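Local coordinates for glucose dehydrogenase (Serratia sp. FS14, PDB 7CDY), which belongs to the glucose/sorbosone dehydrogenase family, folds as a beta-propeller and carries a bound calcium ion, at residues D9-P14 and Y331-E336; G266-A271 and R318-R323. One frame throughout, in Å; residues are numbered along the deposited sequence. Where two conformers were deposited one is given.

Interaction 1. Residues D9-P14 and Y331-E336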
loop_
_atom_site.group_PDB
_atom_site.type_symbol
_atom_site.label_atom_id
_atom_site.label_comp_id
_atom_site.label_asym_id
_atom_site.label_seq_id
_atom_site.Cartn_x
_atom_site.Cartn_y
_atom_site.Cartn_z
ATOM N N ASP A 9 18.055 -1.902 -12.492
ATOM C CA ASP A 9 18.628 -1.070 -11.442
ATOM C C ASP A 9 18.396 0.403 -11.766
ATOM O O ASP A 9 17.662 0.730 -12.706
ATOM C CB ASP A 9 20.124 -1.371 -11.265
ATOM C CG ASP A 9 20.951 -1.010 -12.498
ATOM O OD1 ASP A 9 20.385 -0.694 -13.562
ATOM O OD2 ASP A 9 22.191 -1.042 -12.393
ATOM N N GLY A 10 19.004 1.295 -10.991
ATOM C CA GLY A 10 18.915 2.716 -11.283
ATOM C C GLY A 10 17.543 3.329 -11.108
ATOM O O GLY A 10 17.231 4.331 -11.760
ATOM N N LEU A 11 16.705 2.756 -10.250
ATOM C CA LEU A 11 15.394 3.321 -9.957
ATOM C C LEU A 11 15.523 4.106 -8.662
ATOM O O LEU A 11 15.940 3.547 -7.648
ATOM C CB LEU A 11 14.367 2.209 -9.779
ATOM C CG LEU A 11 14.050 1.392 -11.030
ATOM C CD1 LEU A 11 13.457 0.054 -10.647
ATOM C CD2 LEU A 11 13.111 2.173 -11.955
ATOM N N GLU A 12 15.181 5.389 -8.688
ATOM C CA GLU A 12 15.390 6.233 -7.508
ATOM C C GLU A 12 14.212 6.074 -6.552
ATOM O O GLU A 12 13.116 6.592 -6.808
ATOM C CB GLU A 12 15.595 7.694 -7.899
ATOM C CG GLU A 12 15.983 8.554 -6.700
ATOM C CD GLU A 12 16.175 10.021 -7.031
ATOM O OE1 GLU A 12 16.673 10.754 -6.145
ATOM O OE2 GLU A 12 15.832 10.447 -8.151
ATOM N N HIS A 13 14.430 5.359 -5.455
ATOM C CA HIS A 13 13.390 5.090 -4.470
ATOM C C HIS A 13 12.076 4.626 -5.114
ATOM O O HIS A 13 11.041 5.277 -4.982
ATOM C CB HIS A 13 13.175 6.292 -3.559
ATOM C CG HIS A 13 14.381 6.605 -2.728
ATOM N ND1 HIS A 13 14.716 5.876 -1.609
ATOM C CD2 HIS A 13 15.360 7.529 -2.884
ATOM C CE1 HIS A 13 15.836 6.354 -1.093
ATOM N NE2 HIS A 13 16.248 7.356 -1.849
ATOM N N PRO A 14 12.104 3.514 -5.837
ATOM C CA PRO A 14 10.865 3.000 -6.425
ATOM C C PRO A 14 9.888 2.619 -5.327
ATOM O O PRO A 14 10.280 2.219 -4.226
ATOM C CB PRO A 14 11.333 1.775 -7.217
ATOM C CG PRO A 14 12.552 1.299 -6.450
ATOM C CD PRO A 14 13.223 2.560 -5.962
ATOM N N TYR A 331 7.591 -10.372 -7.645
ATOM C CA TYR A 331 8.316 -9.208 -8.130
ATOM C C TYR A 331 8.426 -8.192 -7.000
ATOM O O TYR A 331 7.419 -7.846 -6.370
ATOM C CB TYR A 331 7.620 -8.608 -9.360
ATOM C CG TYR A 331 7.803 -9.457 -10.602
ATOM C CD1 TYR A 331 7.082 -10.634 -10.777
ATOM C CD2 TYR A 331 8.717 -9.096 -11.577
ATOM C CE1 TYR A 331 7.268 -11.424 -11.910
ATOM C CE2 TYR A 331 8.901 -9.871 -12.710
ATOM C CZ TYR A 331 8.178 -11.030 -12.866
ATOM O OH TYR A 331 8.373 -11.795 -14.002
ATOM N N LEU A 332 9.648 -7.734 -6.731
ATOM C CA LEU A 332 9.929 -6.836 -5.622
ATOM C C LEU A 332 10.592 -5.565 -6.124
ATOM O O LEU A 332 11.270 -5.566 -7.161
ATOM C CB LEU A 332 10.904 -7.475 -4.616
ATOM C CG LEU A 332 10.644 -8.890 -4.104
ATOM C CD1 LEU A 332 11.635 -9.246 -2.997
ATOM C CD2 LEU A 332 9.225 -9.083 -3.633
ATOM N N LEU A 333 10.413 -4.478 -5.362
ATOM C CA LEU A 333 11.202 -3.263 -5.520
ATOM C C LEU A 333 11.979 -3.004 -4.244
ATOM O O LEU A 333 11.474 -3.252 -3.144
ATOM C CB LEU A 333 10.319 -2.038 -5.774
ATOM C CG LEU A 333 9.458 -2.083 -7.037
ATOM C CD1 LEU A 333 8.449 -0.925 -7.073
ATOM C CD2 LEU A 333 10.321 -2.087 -8.288
ATOM N N THR A 334 13.202 -2.502 -4.383
ATOM C CA THR A 334 14.032 -2.172 -3.230
ATOM C C THR A 334 14.098 -0.664 -3.039
ATOM O O THR A 334 14.194 0.091 -4.011
ATOM C CB THR A 334 15.440 -2.781 -3.308
ATOM O OG1 THR A 334 16.224 -2.091 -4.294
ATOM C CG2 THR A 334 15.365 -4.248 -3.655
ATOM N N ASP A 335 14.030 -0.230 -1.779
ATOM C CA ASP A 335 13.926 1.197 -1.451
ATOM C C ASP A 335 15.311 1.773 -1.183
ATOM O O ASP A 335 15.764 1.889 -0.044
ATOM C CB ASP A 335 13.014 1.425 -0.252
ATOM C CG ASP A 335 12.947 2.895 0.151
ATOM O OD1 ASP A 335 13.092 3.755 -0.748
ATOM O OD2 ASP A 335 12.778 3.192 1.354
ATOM N N GLU A 336 15.973 2.171 -2.262
ATOM C CA GLU A 336 17.281 2.805 -2.179
ATOM C C GLU A 336 17.445 3.722 -3.377
ATOM O O GLU A 336 16.636 3.710 -4.309
ATOM C CB GLU A 336 18.408 1.771 -2.140
ATOM C CG GLU A 336 18.349 0.811 -3.291
ATOM C CD GLU A 336 19.283 -0.371 -3.145
ATOM O OE1 GLU A 336 20.504 -0.153 -2.978
ATOM O OE2 GLU A 336 18.795 -1.522 -3.210
HETATM O O HOH W 1 10.519 3.830 -1.890
#

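Interaction 2. Residues G266-A271 and R318-R323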
loop_
_atom_site.group_PDB
_atom_site.type_symbol
_atom_site.label_atom_id
_atom_site.label_comp_id
_atom_site.label_asym_id
_atom_site.label_seq_id
_atom_site.Cartn_x
_atom_site.Cartn_y
_atom_site.Cartn_z
ATOM N N GLY A 266 9.218 -3.278 9.687
ATOM C CA GLY A 266 8.971 -2.219 8.729
ATOM C C GLY A 266 8.173 -2.731 7.545
ATOM O O GLY A 266 8.650 -2.678 6.410
ATOM N N LEU A 267 6.951 -3.213 7.791
ATOM C CA LEU A 267 6.179 -3.892 6.754
ATOM C C LEU A 267 5.864 -2.962 5.590
ATOM O O LEU A 267 5.391 -1.839 5.784
ATOM C CB LEU A 267 4.862 -4.400 7.334
ATOM C CG LEU A 267 4.905 -5.213 8.626
ATOM C CD1 LEU A 267 3.488 -5.597 9.017
ATOM C CD2 LEU A 267 5.801 -6.448 8.506
ATOM N N SER A 268 6.087 -3.455 4.374
ATOM C CA SER A 268 5.836 -2.665 3.175
ATOM C C SER A 268 5.588 -3.603 2.011
ATOM O O SER A 268 6.424 -4.463 1.716
ATOM C CB SER A 268 7.045 -1.779 2.877
ATOM O OG SER A 268 6.756 -0.859 1.844
ATOM N N GLY A 269 4.450 -3.430 1.340
ATOM C CA GLY A 269 4.124 -4.319 0.238
ATOM C C GLY A 269 3.492 -5.608 0.723
ATOM O O GLY A 269 3.821 -6.110 1.806
ATOM N N MET A 270 2.551 -6.150 -0.044
ATOM C CA MET A 270 1.954 -7.419 0.342
ATOM C C MET A 270 1.300 -8.060 -0.869
ATOM O O MET A 270 0.660 -7.379 -1.674
ATOM C CB MET A 270 0.960 -7.293 1.516
ATOM C CG MET A 270 -0.427 -6.797 1.145
ATOM S SD MET A 270 -1.572 -6.575 2.541
ATOM C CE MET A 270 -1.804 -8.249 3.126
ATOM N N ALA A 271 1.470 -9.371 -0.981
ATOM C CA ALA A 271 0.913 -10.148 -2.082
ATOM C C ALA A 271 0.606 -11.561 -1.614
ATOM O O ALA A 271 1.449 -12.200 -0.979
ATOM C CB ALA A 271 1.884 -10.212 -3.266
ATOM N N ARG A 318 16.272 -3.114 1.362
ATOM C CA ARG A 318 14.991 -2.733 1.943
ATOM C C ARG A 318 13.879 -3.082 0.963
ATOM O O ARG A 318 13.846 -2.552 -0.151
ATOM C CB ARG A 318 15.000 -1.229 2.184
ATOM C CG ARG A 318 16.049 -0.792 3.205
ATOM C CD ARG A 318 16.307 0.708 3.137
ATOM N NE ARG A 318 15.079 1.503 3.088
ATOM C CZ ARG A 318 14.362 1.839 4.157
ATOM N NH1 ARG A 318 14.735 1.442 5.368
ATOM N NH2 ARG A 318 13.260 2.566 4.016
ATOM N N ILE A 319 12.967 -3.969 1.350
ATOM C CA ILE A 319 11.934 -4.444 0.429
ATOM C C ILE A 319 10.695 -3.564 0.570
ATOM O O ILE A 319 10.030 -3.572 1.610
ATOM C CB ILE A 319 11.616 -5.932 0.624
ATOM C CG1 ILE A 319 12.885 -6.790 0.480
ATOM C CG2 ILE A 319 10.547 -6.379 -0.375
ATOM C CD1 ILE A 319 13.699 -6.513 -0.780
ATOM N N ARG A 320 10.399 -2.800 -0.481
ATOM C CA ARG A 320 9.347 -1.793 -0.480
ATOM C C ARG A 320 8.041 -2.287 -1.088
ATOM O O ARG A 320 6.954 -1.855 -0.665
ATOM C CB ARG A 320 9.844 -0.577 -1.276
ATOM C CG ARG A 320 8.791 0.435 -1.740
ATOM C CD ARG A 320 8.178 1.257 -0.608
ATOM N NE ARG A 320 9.121 2.192 -0.001
ATOM C CZ ARG A 320 8.904 2.820 1.152
ATOM N NH1 ARG A 320 7.781 2.615 1.828
ATOM N NH2 ARG A 320 9.819 3.643 1.642
ATOM N N GLU A 321 8.112 -3.175 -2.074
ATOM C CA GLU A 321 6.939 -3.576 -2.842
ATOM C C GLU A 321 7.029 -5.063 -3.130
ATOM O O GLU A 321 8.127 -5.589 -3.342
ATOM C CB GLU A 321 6.891 -2.814 -4.183
ATOM C CG GLU A 321 5.762 -3.238 -5.156
ATOM C CD GLU A 321 4.380 -2.798 -4.686
ATOM O OE1 GLU A 321 4.000 -3.104 -3.536
ATOM O OE2 GLU A 321 3.651 -2.146 -5.469
ATOM N N VAL A 322 5.878 -5.738 -3.100
ATOM C CA VAL A 322 5.766 -7.159 -3.422
ATOM C C VAL A 322 4.526 -7.361 -4.278
ATOM O O VAL A 322 3.424 -6.974 -3.871
ATOM C CB VAL A 322 5.590 -8.002 -2.144
ATOM C CG1 VAL A 322 5.656 -9.479 -2.489
ATOM C CG2 VAL A 322 6.620 -7.648 -1.079
ATOM N N ARG A 323 4.684 -7.998 -5.438
ATOM C CA ARG A 323 3.525 -8.362 -6.249
ATOM C C ARG A 323 3.681 -9.791 -6.741
ATOM O O ARG A 323 4.791 -10.243 -7.036
ATOM C CB ARG A 323 3.320 -7.427 -7.458
ATOM C CG ARG A 323 3.096 -5.967 -7.115
ATOM C CD ARG A 323 1.693 -5.666 -6.543
ATOM N NE ARG A 323 1.655 -4.279 -6.080
ATOM C CZ ARG A 323 0.713 -3.727 -5.320
ATOM N NH1 ARG A 323 -0.338 -4.431 -4.915
ATOM N NH2 ARG A 323 0.848 -2.451 -4.966
HETATM O O HOH W 2 5.350 1.399 1.083
HETATM O O HOH W 3 2.163 -4.785 -2.594
HETATM O O HOH W 4 -0.719 -7.409 -4.086
#

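Interaction 1. Residues D9-P14 and Y331-E336
His13 and Asp335 bring the two backbones closest, with 5.0 Å between their CA atoms, at a place where strand 330-334 has just ended and strand 3-19 is interrupted. His13 N donates to Glu336 O at 3.0 Å. The imidazole makes the second bond. His13 ND1 donates to Asp335 OD1 at 2.8 Å, and the bond is nearly straight at 173°. The oxygen lies in the ring plane, so it meets the edge of the imidazole. It is reached on its syn side, but the carboxylate is turned 64° from the ring. One ring face of His13 lies over Glu336 C, which is 3.8 Å from His13 CE1 and sits toward the rim. The bond and the backbone against the ring face probably limit its rotation. Asp335 extends with CG anti to the backbone N (chi1 177°), which sends OD1 to His13. Its OD2 forms salt bridges with Arg318 and Arg320, and these probably keep the carboxylate ionised.

In this beta-propeller, strand 3-19 belongs to the same sheet as the C-terminal strands. Gly10 and Leu11 together face Gly339 in a G1 beta bulge, and His13 pairs with Arg31. Residues 9-14 thus pass from strand 339-345 toward strand 26-30, in keeping with the N- and C-terminal closure known from propellers.

Pro14 packs next to this polar group, against Thr334 and Leu333. Its CG rests 3.2 Å from Thr334 O, and its CB meets Leu333 CD1 at 4.0 Å. Leu11 CD1 reaches Leu333 CD2 more loosely, at 4.5 Å. Water 1 lies within donating distance of Pro14 O and, more weakly, of Asp335 OD1. Thr334 OG1 donates to the anti lone pair of Glu336 OE2 at 2.8 Å, tying down the side chain of the residue whose carbonyl receives His13 N.

Interaction 2. Residues G266-A271 and R318-R323
Ser268 turns OG opposite its backbone N (chi1 -171°), which carries the hydroxyl to Arg320 O, while Arg320, bent at chi2 and chi3, brings NH1 near enough for water 2 to bridge it to that hydroxyl. Ser268 OG donates to Arg320 O at 2.7 Å, tilted 21° from the carbonyl plane. Water 2 donates to OG and accepts from Arg320 NH1, lying in the guanidinium plane. Arg320 NH2 makes a salt bridge to Asp335.

Strands 267-271 and 319-323 run 8° from parallel, 4.6 Å apart at closest approach. They belong to different sheets, as neighbouring blades of a propeller do. Arg320 and Glu321 form a classic beta bulge opposite Leu333. Gly269 passes Glu321 with 4.2 Å between CA atoms, its own CA lying 4.0 Å from Val322 N. Ala271 CB touches Val322 CG1 at 3.9 Å.

Water 3 accepts from Met270 N and lies over one face of the Arg323 guanidinium, within donating distance of Glu321 OE1 and Val322 O. Water 4 links Met270 O to Arg323 NH1. Arg323 NH2 meets Glu321 OE2 at 2.9 Å in a salt bridge. With no direct backbone bond between the strands, the blades probably depend here on the Ser268 hydroxyl and bridging waters.

Both contacts are buried, but interaction 2 lies nearer the middle of the chain, its centre about 8 Å from the chain centre against about 15 Å for interaction 1. Their own centres are about 11 Å apart. Strands 319-324 and 330-334 are neighbours in one sheet and follow each other in sequence, and Tyr331 N probably bonds to Arg323 O. Interaction 1 joins elements of a single sheet near the chain termini by direct bonds and proline packing. Interaction 2 joins two sheets and relies largely on water. Asp335 connects them: it takes the His13 bond in interaction 1 and reaches Arg318 and Arg320 of interaction 2.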